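Side-chain contact in beta-1,4-galactanase (Thielavia heterothallica, PDB 1HJS), which hydrolyses the beta-1,4-galactosidic linkages of type I arabinogalactans as a family 53 glycoside hydrolase: residues A225-L230 and S285-G290. Sequence-based numbering, arbitrary orientation.
Sequences ALKSSL and SSVSRG
Ser286 is met end-on by the ammonium of Lys227: NZ of Lys227 donates a hydrogen bond of 2.8 Å to OG of Ser286. The lysine is bent at chi2 (58°) and extended beyond it, which carries NZ across from helix 223-237 and brings its CE to 3.5 Å from Ser286 OG. With chi1 at 76°, that OG sits between its own backbone N and carbonyl carbon; it is also hydrogen-bonded to Ile283 O, so two partners hold it. NZ of Lys227 also lies 3.0 Å from Ser286 O, but the approach is too bent to count as a second hydrogen bond. A salt bridge to Asp231 gives the ammonium another partner, on its own helix. A methionine in place of Lys227 would probably cost Asp231 this salt-bridge partner and deprive Ser286 OG of this donor.

Val287 makes the apolar half of the contact. Its CG2 packs 3.7 Å from Leu230 CB, while CG1 lies 3.7 Å from the backbone O of Leu230; the valine thus straddles the root of the leucine and the adjoining helix backbone. Both side chains are buried and also touch Ile241 on strand 240-245, and Val287 reaches further along the helix to Ala234.

From Val287 the chain reverses in a type II turn, closed by Gly290 N bonding to Val287 O at 2.9 Å. Arg289 takes the positive phi (67°) of its third position, and its NH1 bonds to Asn238 O, tying the turn to the chain just after helix 223-237.

The segments thus join the helix between the sixth and seventh strands to the loop entering the eighth, a polar bond at the surface beside a buried apolar contact, in the eight-stranded beta/alpha (TIM) barrel of clan GH-A.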
loop_
_atom_site.group_PDB
_atom_site.type_symbol
_atom_site.label_atom_id
_atom_site.label_comp_id
_atom_site.label_asym_id
_atom_site.label_seq_id
_atom_site.Cartn_x
_atom_site.Cartn_y
_atom_site.Cartn_z
ATOM N N ALA A 225 9.498 15.298 9.579
ATOM C CA ALA A 225 8.630 14.543 10.477
ATOM C C ALA A 225 8.610 13.063 10.096
ATOM O O ALA A 225 8.522 12.197 10.963
ATOM C CB ALA A 225 7.214 15.111 10.449
ATOM N N LEU A 226 8.676 12.777 8.798
ATOM C CA LEU A 226 8.682 11.389 8.339
ATOM C C LEU A 226 9.961 10.719 8.826
ATOM O O LEU A 226 9.929 9.621 9.379
ATOM C CB LEU A 226 8.622 11.328 6.807
ATOM C CG LEU A 226 8.668 9.914 6.215
ATOM C CD1 LEU A 226 7.457 9.123 6.678
ATOM C CD2 LEU A 226 8.703 9.995 4.695
ATOM N N LYS A 227 11.092 11.390 8.615
ATOM C CA LYS A 227 12.376 10.850 9.039
ATOM C C LYS A 227 12.376 10.547 10.534
ATOM O O LYS A 227 12.758 9.451 10.952
ATOM C CB LYS A 227 13.502 11.840 8.713
ATOM C CG LYS A 227 14.840 11.522 9.375
ATOM C CD LYS A 227 15.364 10.138 9.000
ATOM C CE LYS A 227 16.768 9.922 9.555
ATOM N NZ LYS A 227 17.293 8.551 9.292
ATOM N N SER A 228 11.937 11.515 11.332
ATOM C CA SER A 228 11.903 11.342 12.781
ATOM C C SER A 228 10.971 10.207 13.203
ATOM O O SER A 228 11.324 9.386 14.051
ATOM C CB SER A 228 11.465 12.647 13.452
ATOM O OG SER A 228 11.487 12.516 14.860
ATOM N N SER A 229 9.780 10.165 12.612
ATOM C CA SER A 229 8.806 9.126 12.941
ATOM C C SER A 229 9.332 7.733 12.592
ATOM O O SER A 229 9.310 6.831 13.423
ATOM C CB SER A 229 7.491 9.383 12.201
ATOM O OG SER A 229 6.512 8.418 12.539
ATOM N N LEU A 230 9.807 7.560 11.363
ATOM C CA LEU A 230 10.323 6.262 10.944
ATOM C C LEU A 230 11.499 5.840 11.825
ATOM O O LEU A 230 11.581 4.686 12.238
ATOM C CB LEU A 230 10.739 6.302 9.467
ATOM C CG LEU A 230 9.608 6.604 8.470
ATOM C CD1 LEU A 230 10.121 6.434 7.046
ATOM C CD2 LEU A 230 8.428 5.672 8.716
ATOM N N SER A 285 15.598 4.897 3.112
ATOM C CA SER A 285 16.881 4.203 3.133
ATOM C C SER A 285 17.774 4.634 4.291
ATOM O O SER A 285 18.643 3.876 4.715
ATOM C CB SER A 285 17.628 4.412 1.810
ATOM O OG SER A 285 16.951 3.761 0.745
ATOM N N SER A 286 17.562 5.844 4.802
ATOM C CA SER A 286 18.373 6.352 5.909
ATOM C C SER A 286 17.890 5.801 7.243
ATOM O O SER A 286 18.507 6.035 8.282
ATOM C CB SER A 286 18.319 7.882 5.956
ATOM O OG SER A 286 17.085 8.325 6.494
ATOM N N VAL A 287 16.780 5.075 7.209
ATOM C CA VAL A 287 16.202 4.494 8.411
ATOM C C VAL A 287 16.652 3.050 8.584
ATOM O O VAL A 287 16.799 2.317 7.608
ATOM C CB VAL A 287 14.657 4.536 8.351
ATOM C CG1 VAL A 287 14.054 3.869 9.589
ATOM C CG2 VAL A 287 14.191 5.976 8.255
ATOM N N SER A 288 16.891 2.652 9.829
ATOM C CA SER A 288 17.302 1.285 10.111
ATOM C C SER A 288 16.225 0.334 9.588
ATOM O O SER A 288 15.073 0.388 10.011
ATOM C CB SER A 288 17.492 1.084 11.618
ATOM O OG SER A 288 17.868 -0.252 11.905
ATOM N N ARG A 289 16.618 -0.530 8.659
ATOM C CA ARG A 289 15.714 -1.496 8.048
ATOM C C ARG A 289 14.636 -0.854 7.176
ATOM O O ARG A 289 13.565 -1.438 6.988
ATOM C CB ARG A 289 15.049 -2.370 9.116
ATOM C CG ARG A 289 16.022 -2.968 10.121
ATOM C CD ARG A 289 15.361 -4.072 10.924
ATOM N NE ARG A 289 15.610 -5.379 10.328
ATOM C CZ ARG A 289 14.999 -6.506 10.690
ATOM N NH1 ARG A 289 14.081 -6.496 11.650
ATOM N NH2 ARG A 289 15.317 -7.651 10.097
ATOM N N GLY A 290 14.907 0.349 6.668
ATOM C CA GLY A 290 13.959 1.006 5.777
ATOM C C GLY A 290 14.202 0.298 4.457
ATOM O O GLY A 290 15.289 0.424 3.881
#